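Local coordinates for foldase protein PrsA (Streptococcus pneumoniae, PDB 5TVL) that probably helps secreted proteins fold outside the cell after translocation, as a membrane-attached lipoprotein with peptidyl-prolyl cis-trans isomerase activity, at residues Ile125-Glu130 and Tyr208-Leu213; Tyr116-Thr121 and Asp224-Lys229; Lys51-Thr56 and Gln85-Lys90. All blocks are in the same frame, centred on the assembly; numbering follows the deposited sequence.

In the fold
Contacts 1 and 2 share strand 120-127 and reach the same four-stranded sheet. They touch where Leu-213 packs on Val-120 and Thr-121. Contact 1 is strand pairing inside the PpiC-type domain, with backbone hydrogen bonds and a mix of apolar and tyrosine side chains. Contact 2 lies where the chain enters and leaves that domain. It relies on two tyrosines and a lysine, with no hydrogen bond between its segments. Contact 3 joins two helices elsewhere, its centre about 39 Å from that of contact 1 and on the other side of the chain's centre. It combines apolar packing with one lysine-threonine hydrogen bond. None of the three is fully core; all are partly buried.

Contact 1 of 3, residues Ile125-Glu130 and Tyr208-Leu213; sequences IRLNNE and YYIVKL
Tyr-208 lies against the turn that follows Leu-127. Its CG is anti to its carbonyl carbon (chi1 -56°), which carries the ring along the end of strand 120-127. CB of Glu-130 sits over one ring face, 4.0 Å from the centroid of the Tyr-208 ring, as a CH-pi contact. The rim of the ring faces backbone oxygens instead. O of Leu-127 lies at the edge in the ring plane, and O of Asn-128 approaches CE1 of Tyr-208 to 3.3 Å. The backbone of Tyr-208 pairs with Leu-127 in both directions. N of Leu-127 bonds to O of Tyr-208 at 2.7 Å, and N of Tyr-208 returns to O of Leu-127 at 2.9 Å. The Tyr-208 hydroxyl bonds to Ser-206.

Ile-210 and Ile-125 are on the same face of the sheet as Tyr-208 and Leu-127. CD1 of Ile-210 meets CD1 of Leu-127 at 4.0 Å. CB of Ile-125 stands 4.5 Å from CB of Ile-210, and Phe-147 of helix 147-154 touches both isoleucines. Helix 130-139 covers Leu-127 and Ile-210. Ile-125, Leu-127 and Ile-210 are buried, while Tyr-208 is only partly covered.

On the face bearing Arg-126, that side chain and Tyr-209 run side by side. CD of Arg-126 comes 3.4 Å from OH of Tyr-209. NH2 of Arg-126 goes on to Tyr-204 of a second subunit.

Asn-129 is the N-cap of helix 130-139, its OD1 accepting from N of Asp-131. First strand beside last strand, with a helix following the first, is the central pairing of the parvulin (PpiC-type) fold.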
loop_
_atom_site.group_PDB
_atom_site.type_symbol
_atom_site.label_atom_id
_atom_site.label_comp_id
_atom_site.label_asym_id
_atom_site.label_seq_id
_atom_site.Cartn_x
_atom_site.Cartn_y
_atom_site.Cartn_z
ATOM N N ILE A 125 -19.518 -14.394 7.228
ATOM C CA ILE A 125 -20.438 -14.690 6.121
ATOM C C ILE A 125 -20.389 -13.529 5.116
ATOM O O ILE A 125 -20.995 -12.481 5.348
ATOM C CB ILE A 125 -21.897 -14.906 6.614
ATOM C CG1 ILE A 125 -21.942 -15.950 7.737
ATOM C CG2 ILE A 125 -22.803 -15.337 5.460
ATOM C CD1 ILE A 125 -23.318 -16.184 8.324
ATOM N N ARG A 126 -19.663 -13.719 4.014
ATOM C CA ARG A 126 -19.600 -12.723 2.934
ATOM C C ARG A 126 -20.814 -12.863 2.004
ATOM O O ARG A 126 -21.240 -13.978 1.697
ATOM C CB ARG A 126 -18.303 -12.866 2.137
ATOM C CG ARG A 126 -17.993 -11.674 1.243
ATOM C CD ARG A 126 -16.631 -11.813 0.577
ATOM N NE ARG A 126 -16.606 -12.881 -0.423
ATOM C CZ ARG A 126 -15.540 -13.229 -1.144
ATOM N NH1 ARG A 126 -14.374 -12.600 -0.996
ATOM N NH2 ARG A 126 -15.639 -14.222 -2.025
ATOM N N LEU A 127 -21.357 -11.728 1.563
ATOM C CA LEU A 127 -22.571 -11.681 0.737
ATOM C C LEU A 127 -22.438 -10.642 -0.381
ATOM O O LEU A 127 -21.744 -9.634 -0.225
ATOM C CB LEU A 127 -23.776 -11.347 1.616
ATOM C CG LEU A 127 -24.267 -12.487 2.525
ATOM C CD1 LEU A 127 -24.435 -12.025 3.967
ATOM C CD2 LEU A 127 -25.550 -13.110 1.990
ATOM N N ASN A 128 -23.111 -10.900 -1.503
ATOM C CA ASN A 128 -23.088 -10.003 -2.664
ATOM C C ASN A 128 -24.164 -8.927 -2.576
ATOM O O ASN A 128 -23.894 -7.767 -2.868
ATOM C CB ASN A 128 -23.249 -10.797 -3.967
ATOM C CG ASN A 128 -22.066 -11.707 -4.242
ATOM O OD1 ASN A 128 -21.444 -12.227 -3.315
ATOM N ND2 ASN A 128 -21.741 -11.897 -5.517
ATOM N N ASN A 129 -25.373 -9.316 -2.179
ATOM C CA ASN A 129 -26.513 -8.401 -2.079
ATOM C C ASN A 129 -26.585 -7.800 -0.674
ATOM O O ASN A 129 -26.269 -8.477 0.307
ATOM C CB ASN A 129 -27.808 -9.163 -2.400
ATOM C CG ASN A 129 -28.966 -8.248 -2.777
ATOM O OD1 ASN A 129 -29.045 -7.096 -2.346
ATOM N ND2 ASN A 129 -29.883 -8.771 -3.583
ATOM N N GLU A 130 -27.005 -6.536 -0.582
ATOM C CA GLU A 130 -27.235 -5.889 0.717
ATOM C C GLU A 130 -28.528 -6.372 1.374
ATOM O O GLU A 130 -28.543 -6.629 2.581
ATOM C CB GLU A 130 -27.267 -4.361 0.598
ATOM C CG GLU A 130 -27.505 -3.668 1.939
ATOM C CD GLU A 130 -26.968 -2.255 1.993
ATOM O OE1 GLU A 130 -27.265 -1.471 1.069
ATOM O OE2 GLU A 130 -26.259 -1.925 2.969
ATOM N N TYR A 208 -20.550 -7.597 1.491
ATOM C CA TYR A 208 -21.228 -7.383 2.768
ATOM C C TYR A 208 -20.920 -8.560 3.687
ATOM O O TYR A 208 -21.040 -9.714 3.276
ATOM C CB TYR A 208 -22.739 -7.221 2.551
ATOM C CG TYR A 208 -23.065 -6.112 1.572
ATOM C CD1 TYR A 208 -23.098 -6.356 0.197
ATOM C CD2 TYR A 208 -23.303 -4.811 2.014
ATOM C CE1 TYR A 208 -23.374 -5.341 -0.705
ATOM C CE2 TYR A 208 -23.581 -3.788 1.117
ATOM C CZ TYR A 208 -23.611 -4.061 -0.240
ATOM O OH TYR A 208 -23.885 -3.059 -1.139
ATOM N N TYR A 209 -20.516 -8.258 4.921
ATOM C CA TYR A 209 -20.040 -9.266 5.869
ATOM C C TYR A 209 -20.877 -9.269 7.145
ATOM O O TYR A 209 -21.379 -8.227 7.572
ATOM C CB TYR A 209 -18.578 -9.006 6.232
ATOM C CG TYR A 209 -17.616 -9.047 5.071
ATOM C CD1 TYR A 209 -17.429 -7.933 4.257
ATOM C CD2 TYR A 209 -16.867 -10.192 4.799
ATOM C CE1 TYR A 209 -16.534 -7.958 3.197
ATOM C CE2 TYR A 209 -15.969 -10.227 3.741
ATOM C CZ TYR A 209 -15.807 -9.107 2.944
ATOM O OH TYR A 209 -14.925 -9.126 1.890
ATOM N N ILE A 210 -21.029 -10.453 7.736
ATOM C CA ILE A 210 -21.606 -10.619 9.072
ATOM C C ILE A 210 -20.598 -11.456 9.853
ATOM O O ILE A 210 -20.200 -12.524 9.389
ATOM C CB ILE A 210 -22.984 -11.323 9.036
ATOM C CG1 ILE A 210 -23.968 -10.546 8.147
ATOM C CG2 ILE A 210 -23.560 -11.447 10.442
ATOM C CD1 ILE A 210 -25.223 -11.314 7.782
ATOM N N VAL A 211 -20.189 -10.968 11.026
ATOM C CA VAL A 211 -19.145 -11.611 11.833
ATOM C C VAL A 211 -19.736 -12.148 13.137
ATOM O O VAL A 211 -20.588 -11.504 13.750
ATOM C CB VAL A 211 -17.995 -10.629 12.164
ATOM C CG1 VAL A 211 -16.862 -11.334 12.906
ATOM C CG2 VAL A 211 -17.454 -9.984 10.900
ATOM N N LYS A 212 -19.266 -13.330 13.538
ATOM C CA LYS A 212 -19.627 -13.973 14.803
ATOM C C LYS A 212 -18.321 -14.305 15.527
ATOM O O LYS A 212 -17.573 -15.173 15.075
ATOM C CB LYS A 212 -20.434 -15.249 14.521
ATOM C CG LYS A 212 -20.732 -16.147 15.721
ATOM C CD LYS A 212 -21.881 -15.624 16.569
ATOM C CE LYS A 212 -22.126 -16.510 17.784
ATOM N NZ LYS A 212 -22.717 -17.835 17.439
ATOM N N LEU A 213 -18.049 -13.621 16.640
ATOM C CA LEU A 213 -16.842 -13.887 17.431
ATOM C C LEU A 213 -17.003 -15.190 18.219
ATOM O O LEU A 213 -17.985 -15.361 18.943
ATOM C CB LEU A 213 -16.541 -12.727 18.387
ATOM C CG LEU A 213 -15.143 -12.720 19.022
ATOM C CD1 LEU A 213 -14.070 -12.370 17.998
ATOM C CD2 LEU A 213 -15.090 -11.753 20.192
#

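Contact 2 of 3, residues Tyr116-Thr121 and Asp224-Lys229; sequences YTPDVT and DDYKEK
Tyr-116 and Tyr-226 make the aromatic part of this contact. CE2 of Tyr-116 lies over one face of the Tyr-226 ring, 3.7 Å from CD1 of Tyr-226. The ring planes are 47° apart, so the pair is an oblique one. CG of Tyr-116 is anti to its backbone N (chi1 176°), and the ring is thereby carried across to the other segment. CB of Asp-225, the residue before Tyr-226, is also over a face of the Tyr-226 ring.

Apolar packing continues with Pro-118. Its CB approaches the phenol end of Tyr-226, 4.0 Å from CE1 and 3.8 Å from OH of that residue. The aliphatic chain of Lys-229 passes the phenol end of Tyr-116 obliquely, CD of Lys-229 coming 3.4 Å from OH of Tyr-116.

Charge plays a looser part. CE of Lys-229 is 4.2 Å from OD2 of Asp-119, and its NZ stays at 4.4 Å from that oxygen. That is beyond a salt bridge, although the opposite charges probably attract.

Polar groups find their hydrogen bonds elsewhere. OH of Tyr-226 accepts from N of Ser-220, while OH of Tyr-116 makes a weak bond to Asp-170. O of Tyr-116 is held by Lys-219.

Residues 116-121 lead from helix 106-115 into the first strand of the sheet. Residues 224-229 form the turn before helix 227-239 and its first residues, after the last strand. The contact thus brings together the two chain crossings between the parvulin domain and the helical part, an arrangement expected for a domain inserted into a helical host.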
loop_
_atom_site.group_PDB
_atom_site.type_symbol
_atom_site.label_atom_id
_atom_site.label_comp_id
_atom_site.label_asym_id
_atom_site.label_seq_id
_atom_site.Cartn_x
_atom_site.Cartn_y
_atom_site.Cartn_z
ATOM N N TYR A 116 -1.077 -3.692 18.313
ATOM C CA TYR A 116 -1.362 -5.084 17.945
ATOM C C TYR A 116 -2.443 -5.705 18.829
ATOM O O TYR A 116 -2.451 -5.502 20.041
ATOM C CB TYR A 116 -0.080 -5.919 18.024
ATOM C CG TYR A 116 -0.252 -7.402 17.756
ATOM C CD1 TYR A 116 -0.272 -7.902 16.454
ATOM C CD2 TYR A 116 -0.373 -8.309 18.811
ATOM C CE1 TYR A 116 -0.418 -9.263 16.211
ATOM C CE2 TYR A 116 -0.521 -9.666 18.577
ATOM C CZ TYR A 116 -0.543 -10.139 17.280
ATOM O OH TYR A 116 -0.688 -11.487 17.060
ATOM N N THR A 117 -3.331 -6.474 18.199
ATOM C CA THR A 117 -4.385 -7.235 18.872
ATOM C C THR A 117 -4.153 -8.713 18.532
ATOM O O THR A 117 -3.995 -9.049 17.356
ATOM C CB THR A 117 -5.784 -6.806 18.384
ATOM O OG1 THR A 117 -5.869 -5.376 18.363
ATOM C CG2 THR A 117 -6.880 -7.355 19.283
ATOM N N PRO A 118 -4.134 -9.601 19.550
ATOM C CA PRO A 118 -3.749 -10.998 19.316
ATOM C C PRO A 118 -4.799 -11.820 18.566
ATOM O O PRO A 118 -5.884 -11.316 18.261
ATOM C CB PRO A 118 -3.549 -11.537 20.733
ATOM C CG PRO A 118 -4.533 -10.768 21.543
ATOM C CD PRO A 118 -4.538 -9.385 20.954
ATOM N N ASP A 119 -4.459 -13.077 18.274
ATOM C CA ASP A 119 -5.330 -13.966 17.497
ATOM C C ASP A 119 -6.725 -14.081 18.107
ATOM O O ASP A 119 -6.867 -14.321 19.304
ATOM C CB ASP A 119 -4.714 -15.374 17.341
ATOM C CG ASP A 119 -3.772 -15.485 16.143
ATOM O OD1 ASP A 119 -4.146 -15.047 15.033
ATOM O OD2 ASP A 119 -2.661 -16.031 16.303
ATOM N N VAL A 120 -7.741 -13.870 17.277
ATOM C CA VAL A 120 -9.129 -14.141 17.636
ATOM C C VAL A 120 -9.710 -15.076 16.577
ATOM O O VAL A 120 -9.439 -14.919 15.385
ATOM C CB VAL A 120 -9.973 -12.844 17.774
ATOM C CG1 VAL A 120 -9.248 -11.832 18.653
ATOM C CG2 VAL A 120 -10.314 -12.221 16.424
ATOM N N THR A 121 -10.470 -16.070 17.021
ATOM C CA THR A 121 -11.225 -16.928 16.117
ATOM C C THR A 121 -12.608 -16.311 15.930
ATOM O O THR A 121 -13.143 -15.664 16.836
ATOM C CB THR A 121 -11.347 -18.361 16.664
ATOM O OG1 THR A 121 -10.054 -18.830 17.066
ATOM C CG2 THR A 121 -11.916 -19.305 15.605
ATOM N N ASP A 224 7.635 -10.202 24.504
ATOM C CA ASP A 224 8.315 -11.371 23.918
ATOM C C ASP A 224 7.380 -12.498 23.447
ATOM O O ASP A 224 7.774 -13.302 22.601
ATOM C CB ASP A 224 9.378 -11.935 24.881
ATOM C CG ASP A 224 10.598 -11.013 25.040
ATOM O OD1 ASP A 224 11.011 -10.352 24.059
ATOM O OD2 ASP A 224 11.161 -10.964 26.155
ATOM N N ASP A 225 6.156 -12.549 23.978
ATOM C CA ASP A 225 5.125 -13.482 23.495
ATOM C C ASP A 225 4.671 -13.199 22.052
ATOM O O ASP A 225 4.200 -14.111 21.369
ATOM C CB ASP A 225 3.892 -13.461 24.417
ATOM C CG ASP A 225 4.199 -13.925 25.842
ATOM O OD1 ASP A 225 5.003 -14.865 26.024
ATOM O OD2 ASP A 225 3.616 -13.349 26.783
ATOM N N TYR A 226 4.794 -11.945 21.604
ATOM C CA TYR A 226 4.425 -11.544 20.235
ATOM C C TYR A 226 5.582 -10.952 19.402
ATOM O O TYR A 226 5.355 -10.534 18.269
ATOM C CB TYR A 226 3.267 -10.536 20.287
ATOM C CG TYR A 226 2.109 -10.971 21.163
ATOM C CD1 TYR A 226 1.302 -12.054 20.804
ATOM C CD2 TYR A 226 1.819 -10.303 22.356
ATOM C CE1 TYR A 226 0.240 -12.459 21.605
ATOM C CE2 TYR A 226 0.761 -10.702 23.164
ATOM C CZ TYR A 226 -0.027 -11.778 22.787
ATOM O OH TYR A 226 -1.079 -12.176 23.586
ATOM N N LYS A 227 6.804 -10.952 19.947
ATOM C CA LYS A 227 7.988 -10.306 19.332
ATOM C C LYS A 227 8.155 -10.605 17.838
ATOM O O LYS A 227 8.427 -9.696 17.052
ATOM C CB LYS A 227 9.261 -10.733 20.087
ATOM C CG LYS A 227 10.577 -10.081 19.660
ATOM C CD LYS A 227 10.929 -8.844 20.477
ATOM C CE LYS A 227 12.377 -8.431 20.235
ATOM N NZ LYS A 227 12.746 -7.160 20.916
ATOM N N GLU A 228 7.986 -11.873 17.460
ATOM C CA GLU A 228 8.185 -12.311 16.072
ATOM C C GLU A 228 7.122 -11.779 15.110
ATOM O O GLU A 228 7.453 -11.342 14.004
ATOM C CB GLU A 228 8.254 -13.843 15.992
ATOM C CG GLU A 228 9.471 -14.445 16.683
ATOM C CD GLU A 228 10.780 -14.057 16.014
ATOM O OE1 GLU A 228 10.947 -14.347 14.809
ATOM O OE2 GLU A 228 11.641 -13.458 16.692
ATOM N N LYS A 229 5.856 -11.824 15.525
ATOM C CA LYS A 229 4.762 -11.263 14.723
ATOM C C LYS A 229 4.874 -9.738 14.594
ATOM O O LYS A 229 4.549 -9.181 13.543
ATOM C CB LYS A 229 3.397 -11.650 15.295
ATOM C CG LYS A 229 3.049 -13.121 15.120
ATOM C CD LYS A 229 1.616 -13.401 15.553
ATOM C CE LYS A 229 1.123 -14.769 15.100
ATOM N NZ LYS A 229 1.720 -15.887 15.881
#

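Contact 3 of 3, residues Lys51-Thr56 and Gln85-Lys90; sequences KEVDDT and QIRTSK
Val-53 and Thr-56 meet Ile-86, Arg-87 and Lys-90 in a helix-helix packing in the helical part of the chain, away from the parvulin sheet. Helix 50-64 supplies the first pair and helix 79-102 the other three residues. The short segments 51-56 and 85-90 approach to 9.7 Å between axes, with their N-to-C directions 121° apart. The backbones are nearest at Val-53 and Arg-87.

The apolar part centres on Val-53, Thr-56 and Ile-86. CG2 of Thr-56 meets CG2 of Ile-86 at 3.7 Å. These two side chains slide past each other in opposite directions. CG1 of Val-53 also faces Ile-86, its distance to CG2 of Ile-86 being 4.3 Å. The other branch, CG2 of Val-53, packs on CB of Arg-87 and on CD of Lys-90. It therefore rests on the aliphatic parts of two basic side chains. Ile-86 is further covered by Ile-57 and Glu-60, which lie later on helix 50-64.

Arg-87 extends past Val-53. Its NE forms a salt bridge with Glu-41, so helix 25-44 is tied to the same place. Leu-48 touches both Arg-87 and Lys-90.

The polar part is two linked hydrogen bonds. Lys-90 crosses over Val-53 and bends at its last torsion (chi4 -62°), so NZ turns to the Thr-56 hydroxyl. The two side chains reach each other tip to tip. CE of Lys-90 also lies 3.6 Å from O of Glu-52. That oxygen takes two bonds from opposite faces of its carbonyl plane, from N and from OG1 of Thr-56. OG1 of Thr-56 thus donates to O of Glu-52 and accepts from NZ of Lys-90 at 2.9 Å.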
loop_
_atom_site.group_PDB
_atom_site.type_symbol
_atom_site.label_atom_id
_atom_site.label_comp_id
_atom_site.label_asym_id
_atom_site.label_seq_id
_atom_site.Cartn_x
_atom_site.Cartn_y
_atom_site.Cartn_z
ATOM N N LYS A 51 18.017 -21.396 -6.688
ATOM C CA LYS A 51 16.748 -22.135 -6.661
ATOM C C LYS A 51 15.526 -21.218 -6.535
ATOM O O LYS A 51 14.529 -21.424 -7.222
ATOM C CB LYS A 51 16.749 -23.170 -5.524
ATOM C CG LYS A 51 15.560 -24.123 -5.532
ATOM C CD LYS A 51 15.796 -25.319 -4.620
ATOM C CE LYS A 51 14.563 -26.205 -4.520
ATOM N NZ LYS A 51 14.190 -26.824 -5.822
ATOM N N GLU A 52 15.614 -20.218 -5.659
ATOM C CA GLU A 52 14.518 -19.254 -5.453
ATOM C C GLU A 52 14.258 -18.377 -6.686
ATOM O O GLU A 52 13.112 -18.024 -6.975
ATOM C CB GLU A 52 14.807 -18.366 -4.238
ATOM C CG GLU A 52 14.790 -19.112 -2.912
ATOM C CD GLU A 52 15.355 -18.288 -1.772
ATOM O OE1 GLU A 52 16.561 -17.963 -1.814
ATOM O OE2 GLU A 52 14.598 -17.976 -0.831
ATOM N N VAL A 53 15.325 -18.034 -7.405
ATOM C CA VAL A 53 15.219 -17.276 -8.654
ATOM C C VAL A 53 14.570 -18.144 -9.737
ATOM O O VAL A 53 13.731 -17.659 -10.495
ATOM C CB VAL A 53 16.597 -16.742 -9.123
ATOM C CG1 VAL A 53 16.495 -16.068 -10.491
ATOM C CG2 VAL A 53 17.171 -15.773 -8.090
ATOM N N ASP A 54 14.961 -19.418 -9.794
ATOM C CA ASP A 54 14.352 -20.392 -10.712
ATOM C C ASP A 54 12.872 -20.649 -10.402
ATOM O O ASP A 54 12.104 -20.946 -11.316
ATOM C CB ASP A 54 15.117 -21.731 -10.694
ATOM C CG ASP A 54 16.532 -21.629 -11.279
ATOM O OD1 ASP A 54 16.777 -20.805 -12.186
ATOM O OD2 ASP A 54 17.410 -22.399 -10.827
ATOM N N ASP A 55 12.483 -20.556 -9.126
ATOM C CA ASP A 55 11.073 -20.700 -8.713
ATOM C C ASP A 55 10.217 -19.532 -9.197
ATOM O O ASP A 55 9.111 -19.730 -9.706
ATOM C CB ASP A 55 10.941 -20.810 -7.180
ATOM C CG ASP A 55 11.530 -22.103 -6.611
ATOM O OD1 ASP A 55 11.953 -22.990 -7.386
ATOM O OD2 ASP A 55 11.570 -22.223 -5.366
ATOM N N THR A 56 10.734 -18.319 -9.018
ATOM C CA THR A 56 10.042 -17.093 -9.417
ATOM C C THR A 56 9.806 -17.036 -10.925
ATOM O O THR A 56 8.694 -16.753 -11.365
ATOM C CB THR A 56 10.845 -15.848 -8.982
ATOM O OG1 THR A 56 11.132 -15.938 -7.580
ATOM C CG2 THR A 56 10.075 -14.553 -9.268
ATOM N N GLN A 85 17.235 -9.725 -13.635
ATOM C CA GLN A 85 16.430 -8.682 -12.982
ATOM C C GLN A 85 15.750 -9.172 -11.702
ATOM O O GLN A 85 15.737 -8.457 -10.699
ATOM C CB GLN A 85 15.368 -8.147 -13.946
ATOM C CG GLN A 85 14.612 -6.924 -13.449
ATOM C CD GLN A 85 13.726 -6.321 -14.522
ATOM O OE1 GLN A 85 13.089 -7.044 -15.294
ATOM N NE2 GLN A 85 13.680 -4.991 -14.580
ATOM N N ILE A 86 15.182 -10.377 -11.751
ATOM C CA ILE A 86 14.548 -11.008 -10.584
ATOM C C ILE A 86 15.576 -11.193 -9.465
ATOM O O ILE A 86 15.303 -10.876 -8.308
ATOM C CB ILE A 86 13.914 -12.377 -10.934
ATOM C CG1 ILE A 86 12.731 -12.195 -11.897
ATOM C CG2 ILE A 86 13.435 -13.099 -9.672
ATOM C CD1 ILE A 86 12.331 -13.463 -12.627
ATOM N N ARG A 87 16.745 -11.717 -9.827
ATOM C CA ARG A 87 17.879 -11.857 -8.908
ATOM C C ARG A 87 18.262 -10.526 -8.240
ATOM O O ARG A 87 18.449 -10.476 -7.025
ATOM C CB ARG A 87 19.084 -12.451 -9.649
ATOM C CG ARG A 87 20.305 -12.680 -8.783
ATOM C CD ARG A 87 21.333 -13.552 -9.474
ATOM N NE ARG A 87 22.473 -13.804 -8.592
ATOM C CZ ARG A 87 22.497 -14.680 -7.585
ATOM N NH1 ARG A 87 21.440 -15.443 -7.296
ATOM N NH2 ARG A 87 23.605 -14.801 -6.857
ATOM N N THR A 88 18.359 -9.458 -9.034
ATOM C CA THR A 88 18.678 -8.119 -8.517
ATOM C C THR A 88 17.624 -7.634 -7.510
ATOM O O THR A 88 17.970 -7.132 -6.438
ATOM C CB THR A 88 18.795 -7.092 -9.664
ATOM O OG1 THR A 88 19.715 -7.576 -10.655
ATOM C CG2 THR A 88 19.271 -5.734 -9.144
ATOM N N SER A 89 16.348 -7.794 -7.869
ATOM C CA SER A 89 15.218 -7.473 -6.987
ATOM C C SER A 89 15.316 -8.205 -5.648
ATOM O O SER A 89 15.117 -7.605 -4.587
ATOM C CB SER A 89 13.887 -7.817 -7.669
ATOM O OG SER A 89 12.832 -7.914 -6.725
ATOM N N LYS A 90 15.614 -9.500 -5.711
ATOM C CA LYS A 90 15.786 -10.309 -4.510
ATOM C C LYS A 90 16.978 -9.853 -3.669
ATOM O O LYS A 90 16.895 -9.857 -2.449
ATOM C CB LYS A 90 15.903 -11.796 -4.856
ATOM C CG LYS A 90 14.577 -12.423 -5.255
ATOM C CD LYS A 90 14.688 -13.931 -5.376
ATOM C CE LYS A 90 13.485 -14.530 -6.089
ATOM N NZ LYS A 90 12.199 -14.302 -5.371
#